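Local structure of hemolysin (Streptococcus suis, 3HVN) at residues A89-I101 with N356-V368. The protein probably lyses host cells by binding cholesterol-containing membranes, changing conformation and assembling into an oligomeric transmembrane pore. The protein carries 1 engineered substitution. Numbering follows the deposited sequence.
Sequences ADIAVIDAKAANI and NLGVPISYSTNFV. Engineered in segment 356-368: Leu357 (natural residue Pro).
With CG of Tyr363 set between its own backbone N and carbonyl carbon (chi1 71°), the ring leans back across segment 89-101 and enters a slot between two isoleucines. Both of these place CG1 beside the backbone N and CG2 anti to it (chi1 -51° in Ile91). Ile101 lays CG1 over the centre of one ring face, 3.3 Å from the ring centroid, in a CH-pi contact that lies almost on the ring normal, and puts CG2 near the CB-CG root. On the opposite face Ile91 CB makes a second CH-pi contact, displaced toward the rim; its CG2 also sits off-centre, by CE2, while its CD1 reaches the phenol end, 3.4 Å from Tyr363 OH. Val93 CG1 meets the CD2 edge and Thr365 CG2, from the same strand as the tyrosine, lies in the ring plane at the CD1/CE1 edge; the hydroxyl is hydrogen-bonded to Asn116.

The backbone evidence is a reciprocal pair between Ile91 and Tyr363, N to O in each direction at 2.8 Å, which makes them an antiparallel hydrogen-bonded pair; Ala92 and Ser362 follow as a non-hydrogen-bonded pair. Val93 N also donates to Ile361 O at 2.8 Å, but from above the carbonyl plane, as the chain leaves the strand. Beyond the other end, a water links Ala89 O to Thr365 N.

Strand 266-274 pairs with 359-367 too, and there Ile361 and Ser362 both face Ser273 in a classic beta bulge. Short strand 90-92 pairs with 359-367 at 154° in the large, curled antiparallel sheet characteristic of cholesterol-dependent cytolysins.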
ATOM      1  N   ALA A  89      14.143   8.301 -10.582  1.00 86.26           N
ATOM      2  CA  ALA A  89      15.204   7.752 -11.420  1.00 93.56           C
ATOM      3  C   ALA A  89      15.720   6.435 -10.849  1.00 90.48           C
ATOM      4  O   ALA A  89      16.730   5.902 -11.308  1.00 78.89           O
ATOM      5  CB  ALA A  89      16.339   8.752 -11.563  1.00 91.05           C
ATOM      6  N   ASP A  90      15.024   5.920  -9.841  1.00 78.12           N
ATOM      7  CA  ASP A  90      15.377   4.643  -9.235  1.00 96.41           C
ATOM      8  C   ASP A  90      14.441   3.549  -9.736  1.00109.76           C
ATOM      9  O   ASP A  90      13.321   3.404  -9.245  1.00118.41           O
ATOM     10  CB  ASP A  90      15.309   4.735  -7.710  1.00109.44           C
ATOM     11  CG  ASP A  90      15.771   3.462  -7.027  1.00130.48           C
ATOM     12  OD1 ASP A  90      16.624   2.754  -7.602  1.00149.05           O
ATOM     13  OD2 ASP A  90      15.285   3.171  -5.914  1.00122.95           O
ATOM     14  N   ILE A  91      14.906   2.780 -10.716  1.00104.82           N
ATOM     15  CA  ILE A  91      14.082   1.745 -11.329  1.00109.25           C
ATOM     16  C   ILE A  91      14.281   0.385 -10.666  1.00111.43           C
ATOM     17  O   ILE A  91      15.361  -0.200 -10.740  1.00110.61           O
ATOM     18  CB  ILE A  91      14.376   1.612 -12.834  1.00105.36           C
ATOM     19  CG1 ILE A  91      14.308   2.980 -13.514  1.00106.38           C
ATOM     20  CG2 ILE A  91      13.404   0.638 -13.483  1.00116.77           C
ATOM     21  CD1 ILE A  91      14.606   2.938 -14.997  1.00125.14           C
ATOM     22  N   ALA A  92      13.232  -0.113 -10.020  1.00108.92           N
ATOM     23  CA  ALA A  92      13.271  -1.435  -9.406  1.00114.11           C
ATOM     24  C   ALA A  92      13.005  -2.508 -10.453  1.00 85.36           C
ATOM     25  O   ALA A  92      12.002  -2.455 -11.165  1.00 77.49           O
ATOM     26  CB  ALA A  92      12.254  -1.526  -8.280  1.00146.37           C
ATOM     27  N   VAL A  93      13.907  -3.479 -10.548  1.00 82.34           N
ATOM     28  CA  VAL A  93      13.772  -4.543 -11.537  1.00 88.56           C
ATOM     29  C   VAL A  93      12.742  -5.575 -11.092  1.00 94.44           C
ATOM     30  O   VAL A  93      12.253  -5.534  -9.962  1.00 80.78           O
ATOM     31  CB  VAL A  93      15.110  -5.257 -11.792  1.00 79.82           C
ATOM     32  CG1 VAL A  93      16.265  -4.277 -11.664  1.00 75.06           C
ATOM     33  CG2 VAL A  93      15.280  -6.412 -10.825  1.00 83.43           C
ATOM     34  N   ILE A  94      12.419  -6.502 -11.987  1.00 99.82           N
ATOM     35  CA  ILE A  94      11.429  -7.532 -11.699  1.00119.02           C
ATOM     36  C   ILE A  94      11.876  -8.893 -12.223  1.00133.86           C
ATOM     37  O   ILE A  94      12.181  -9.797 -11.445  1.00130.69           O
ATOM     38  CB  ILE A  94      10.065  -7.171 -12.303  1.00111.83           C
ATOM     39  CG1 ILE A  94       9.456  -5.984 -11.555  1.00 90.08           C
ATOM     40  CG2 ILE A  94       9.128  -8.363 -12.248  1.00123.33           C
ATOM     41  CD1 ILE A  94       8.905  -6.340 -10.198  1.00104.94           C
ATOM     42  N   ASP A  95      11.909  -9.035 -13.543  1.00145.50           N
ATOM     43  CA  ASP A  95      12.374 -10.268 -14.165  1.00158.28           C
ATOM     44  C   ASP A  95      13.895 -10.293 -14.236  1.00150.42           C
ATOM     45  O   ASP A  95      14.508  -9.474 -14.921  1.00149.10           O
ATOM     46  CB  ASP A  95      11.780 -10.428 -15.566  1.00175.90           C
ATOM     47  CG  ASP A  95      10.360 -10.956 -15.541  1.00185.66           C
ATOM     48  OD1 ASP A  95       9.944 -11.497 -14.494  1.00181.83           O
ATOM     49  OD2 ASP A  95       9.662 -10.838 -16.570  1.00189.29           O
ATOM     50  N   ALA A  96      14.501 -11.234 -13.520  1.00140.79           N
ATOM     51  CA  ALA A  96      15.950 -11.388 -13.532  1.00134.98           C
ATOM     52  C   ALA A  96      16.433 -11.768 -14.928  1.00146.21           C
ATOM     53  O   ALA A  96      17.613 -11.623 -15.248  1.00145.38           O
ATOM     54  CB  ALA A  96      16.382 -12.431 -12.514  1.00121.18           C
ATOM     55  N   LYS A  97      15.511 -12.255 -15.753  1.00156.96           N
ATOM     56  CA  LYS A  97      15.831 -12.634 -17.125  1.00165.70           C
ATOM     57  C   LYS A  97      15.698 -11.444 -18.069  1.00156.62           C
ATOM     58  O   LYS A  97      16.504 -11.274 -18.984  1.00159.18           O
ATOM     59  CB  LYS A  97      14.931 -13.781 -17.590  1.00178.70           C
ATOM     60  CG  LYS A  97      15.146 -15.082 -16.836  1.00181.05           C
ATOM     61  CD  LYS A  97      14.324 -16.209 -17.439  1.00181.02           C
ATOM     62  CE  LYS A  97      14.617 -17.533 -16.751  1.00174.19           C
ATOM     63  NZ  LYS A  97      13.865 -18.660 -17.371  1.00161.62           N
ATOM     64  N   ALA A  98      14.676 -10.625 -17.844  1.00154.03           N
ATOM     65  CA  ALA A  98      14.470  -9.423 -18.644  1.00164.86           C
ATOM     66  C   ALA A  98      15.413  -8.317 -18.187  1.00162.09           C
ATOM     67  O   ALA A  98      15.100  -7.131 -18.300  1.00160.25           O
ATOM     68  CB  ALA A  98      13.025  -8.963 -18.549  1.00171.49           C
ATOM     69  N   ALA A  99      16.572  -8.716 -17.672  1.00153.05           N
ATOM     70  CA  ALA A  99      17.539  -7.770 -17.132  1.00136.96           C
ATOM     71  C   ALA A  99      18.679  -7.490 -18.106  1.00132.00           C
ATOM     72  O   ALA A  99      19.534  -8.344 -18.343  1.00105.82           O
ATOM     73  CB  ALA A  99      18.086  -8.274 -15.804  1.00122.05           C
ATOM     74  N   ASN A 100      18.677  -6.288 -18.670  1.00141.54           N
ATOM     75  CA  ASN A 100      19.784  -5.819 -19.491  1.00140.76           C
ATOM     76  C   ASN A 100      20.543  -4.749 -18.720  1.00135.36           C
ATOM     77  O   ASN A 100      21.103  -3.818 -19.300  1.00126.93           O
ATOM     78  CB  ASN A 100      19.268  -5.258 -20.817  1.00140.50           C
ATOM     79  CG  ASN A 100      20.379  -5.011 -21.820  1.00138.51           C
ATOM     80  OD1 ASN A 100      21.531  -5.376 -21.590  1.00134.95           O
ATOM     81  ND2 ASN A 100      20.035  -4.390 -22.943  1.00135.50           N
ATOM     82  N   ILE A 101      20.553  -4.895 -17.398  1.00135.80           N
ATOM     83  CA  ILE A 101      21.099  -3.878 -16.509  1.00127.67           C
ATOM     84  C   ILE A 101      22.377  -4.325 -15.805  1.00123.69           C
ATOM     85  O   ILE A 101      22.420  -5.386 -15.181  1.00116.31           O
ATOM     86  CB  ILE A 101      20.067  -3.462 -15.438  1.00121.99           C
ATOM     87  CG1 ILE A 101      19.005  -2.540 -16.042  1.00126.87           C
ATOM     88  CG2 ILE A 101      20.758  -2.775 -14.271  1.00130.12           C
ATOM     89  CD1 ILE A 101      18.043  -3.233 -16.983  1.00126.16           C
ATOM     90  N   ASN A 356      27.765 -13.544  -1.182  1.00175.05           N
ATOM     91  CA  ASN A 356      28.681 -13.994  -2.225  1.00178.20           C
ATOM     92  C   ASN A 356      28.330 -13.414  -3.591  1.00176.24           C
ATOM     93  O   ASN A 356      29.146 -12.738  -4.215  1.00176.21           O
ATOM     94  CB  ASN A 356      28.706 -15.523  -2.294  1.00182.27           C
ATOM     95  CG  ASN A 356      29.219 -16.157  -1.015  1.00191.29           C
ATOM     96  OD1 ASN A 356      29.770 -15.477  -0.148  1.00200.55           O
ATOM     97  ND2 ASN A 356      29.043 -17.468  -0.893  1.00190.98           N
ATOM     98  N   LEU A 357      27.108 -13.678  -4.042  1.00176.36           N
ATOM     99  CA  LEU A 357      26.629 -13.160  -5.319  1.00174.55           C
ATOM    100  C   LEU A 357      25.119 -12.948  -5.292  1.00168.69           C
ATOM    101  O   LEU A 357      24.351 -13.901  -5.157  1.00158.59           O
ATOM    102  CB  LEU A 357      27.004 -14.108  -6.459  1.00178.27           C
ATOM    103  CG  LEU A 357      28.488 -14.231  -6.806  1.00177.99           C
ATOM    104  CD1 LEU A 357      28.717 -15.350  -7.808  1.00173.27           C
ATOM    105  CD2 LEU A 357      29.028 -12.912  -7.337  1.00175.16           C
ATOM    106  N   GLY A 358      24.698 -11.693  -5.421  1.00164.80           N
ATOM    107  CA  GLY A 358      23.286 -11.359  -5.421  1.00150.60           C
ATOM    108  C   GLY A 358      22.767 -11.051  -6.812  1.00137.70           C
ATOM    109  O   GLY A 358      23.504 -11.145  -7.794  1.00144.33           O
ATOM    110  N   VAL A 359      21.493 -10.682  -6.898  1.00121.61           N
ATOM    111  CA  VAL A 359      20.876 -10.362  -8.181  1.00115.16           C
ATOM    112  C   VAL A 359      20.417  -8.906  -8.193  1.00108.43           C
ATOM    113  O   VAL A 359      19.982  -8.381  -7.168  1.00115.56           O
ATOM    114  CB  VAL A 359      19.679 -11.297  -8.478  1.00118.62           C
ATOM    115  CG1 VAL A 359      18.399 -10.736  -7.878  1.00118.17           C
ATOM    116  CG2 VAL A 359      19.519 -11.507  -9.977  1.00111.36           C
ATOM    117  N   PRO A 360      20.535  -8.239  -9.352  1.00102.84           N
ATOM    118  CA  PRO A 360      20.079  -6.851  -9.480  1.00 95.00           C
ATOM    119  C   PRO A 360      18.592  -6.737  -9.172  1.00104.70           C
ATOM    120  O   PRO A 360      17.794  -7.440  -9.790  1.00129.75           O
ATOM    121  CB  PRO A 360      20.322  -6.538 -10.960  1.00 80.17           C
ATOM    122  CG  PRO A 360      21.382  -7.485 -11.385  1.00 84.09           C
ATOM    123  CD  PRO A 360      21.163  -8.735 -10.590  1.00100.25           C
ATOM    124  N   ILE A 361      18.226  -5.873  -8.231  1.00 88.25           N
ATOM    125  CA  ILE A 361      16.821  -5.685  -7.887  1.00 97.85           C
ATOM    126  C   ILE A 361      16.370  -4.244  -8.110  1.00 93.68           C
ATOM    127  O   ILE A 361      15.175  -3.948  -8.095  1.00 88.66           O
ATOM    128  CB  ILE A 361      16.520  -6.113  -6.436  1.00 90.36           C
ATOM    129  CG1 ILE A 361      17.074  -5.094  -5.442  1.00 73.51           C
ATOM    130  CG2 ILE A 361      17.083  -7.500  -6.160  1.00 88.21           C
ATOM    131  CD1 ILE A 361      16.729  -5.414  -4.003  1.00 77.75           C
ATOM    132  N   SER A 362      17.335  -3.355  -8.320  1.00 95.52           N
ATOM    133  CA  SER A 362      17.047  -1.958  -8.626  1.00 99.84           C
ATOM    134  C   SER A 362      18.284  -1.281  -9.206  1.00 96.17           C
ATOM    135  O   SER A 362      19.411  -1.672  -8.907  1.00102.31           O
ATOM    136  CB  SER A 362      16.567  -1.214  -7.378  1.00106.99           C
ATOM    137  OG  SER A 362      17.578  -1.170  -6.388  1.00120.95           O
ATOM    138  N   TYR A 363      18.070  -0.267 -10.037  1.00 91.46           N
ATOM    139  CA  TYR A 363      19.173   0.423 -10.694  1.00 98.10           C
ATOM    140  C   TYR A 363      18.808   1.860 -11.052  1.00 94.43           C
ATOM    141  O   TYR A 363      17.637   2.241 -11.025  1.00 98.24           O
ATOM    142  CB  TYR A 363      19.592  -0.332 -11.957  1.00102.40           C
ATOM    143  CG  TYR A 363      18.582  -0.248 -13.080  1.00 98.69           C
ATOM    144  CD1 TYR A 363      18.771   0.620 -14.147  1.00102.38           C
ATOM    145  CD2 TYR A 363      17.437  -1.034 -13.071  1.00 87.08           C
ATOM    146  CE1 TYR A 363      17.851   0.703 -15.175  1.00 99.21           C
ATOM    147  CE2 TYR A 363      16.510  -0.958 -14.094  1.00 91.67           C
ATOM    148  CZ  TYR A 363      16.723  -0.088 -15.144  1.00 94.11           C
ATOM    149  OH  TYR A 363      15.804  -0.009 -16.165  1.00 97.97           O
ATOM    150  N   SER A 364      19.820   2.653 -11.388  1.00 94.03           N
ATOM    151  CA  SER A 364      19.609   4.037 -11.795  1.00 97.11           C
ATOM    152  C   SER A 364      20.537   4.416 -12.945  1.00104.75           C
ATOM    153  O   SER A 364      21.652   3.902 -13.049  1.00107.26           O
ATOM    154  CB  SER A 364      19.816   4.985 -10.612  1.00 94.61           C
ATOM    155  OG  SER A 364      21.131   4.878 -10.096  1.00107.60           O
ATOM    156  N   THR A 365      20.071   5.315 -13.806  1.00102.72           N
ATOM    157  CA  THR A 365      20.846   5.737 -14.967  1.00 97.83           C
ATOM    158  C   THR A 365      20.900   7.258 -15.085  1.00 92.62           C
ATOM    159  O   THR A 365      20.037   7.963 -14.560  1.00 70.43           O
ATOM    160  CB  THR A 365      20.265   5.161 -16.274  1.00 84.97           C
ATOM    161  OG1 THR A 365      18.948   5.682 -16.486  1.00 72.95           O
ATOM    162  CG2 THR A 365      20.199   3.642 -16.205  1.00 95.95           C
ATOM    163  N   ASN A 366      21.921   7.752 -15.777  1.00106.89           N
ATOM    164  CA  ASN A 366      22.073   9.183 -16.017  1.00 99.42           C
ATOM    165  C   ASN A 366      22.288   9.483 -17.497  1.00108.81           C
ATOM    166  O   ASN A 366      22.910   8.695 -18.212  1.00112.67           O
ATOM    167  CB  ASN A 366      23.240   9.744 -15.200  1.00 90.08           C
ATOM    168  CG  ASN A 366      22.995   9.677 -13.706  1.00103.87           C
ATOM    169  OD1 ASN A 366      21.861   9.513 -13.257  1.00125.24           O
ATOM    170  ND2 ASN A 366      24.062   9.808 -12.926  1.00 97.58           N
ATOM    171  N   PHE A 367      21.769  10.618 -17.953  1.00114.82           N
ATOM    172  CA  PHE A 367      21.976  11.048 -19.330  1.00128.23           C
ATOM    173  C   PHE A 367      23.457  11.307 -19.580  1.00125.86           C
ATOM    174  O   PHE A 367      24.137  11.907 -18.749  1.00118.72           O
ATOM    175  CB  PHE A 367      21.160  12.306 -19.631  1.00129.29           C
ATOM    176  CG  PHE A 367      19.689  12.049 -19.795  1.00116.98           C
ATOM    177  CD1 PHE A 367      19.148  11.837 -21.052  1.00106.94           C
ATOM    178  CD2 PHE A 367      18.850  12.017 -18.696  1.00113.97           C
ATOM    179  CE1 PHE A 367      17.795  11.599 -21.209  1.00106.55           C
ATOM    180  CE2 PHE A 367      17.496  11.780 -18.846  1.00117.58           C
ATOM    181  CZ  PHE A 367      16.969  11.571 -20.105  1.00112.70           C
ATOM    182  N   VAL A 368      23.956  10.852 -20.724  1.00131.70           N
ATOM    183  CA  VAL A 368      25.378  10.975 -21.030  1.00128.80           C
ATOM    184  C   VAL A 368      25.816  12.431 -21.197  1.00122.38           C
ATOM    185  O   VAL A 368      26.959  12.780 -20.898  1.00118.72           O
ATOM    186  CB  VAL A 368      25.761  10.170 -22.289  1.00125.87           C
ATOM    187  CG1 VAL A 368      27.233  10.362 -22.616  1.00123.26           C
ATOM    188  CG2 VAL A 368      25.448   8.697 -22.088  1.00123.66           C
TER
HETATM  189  O   HOH W   1      17.335   5.608 -14.081  1.00 50.98           O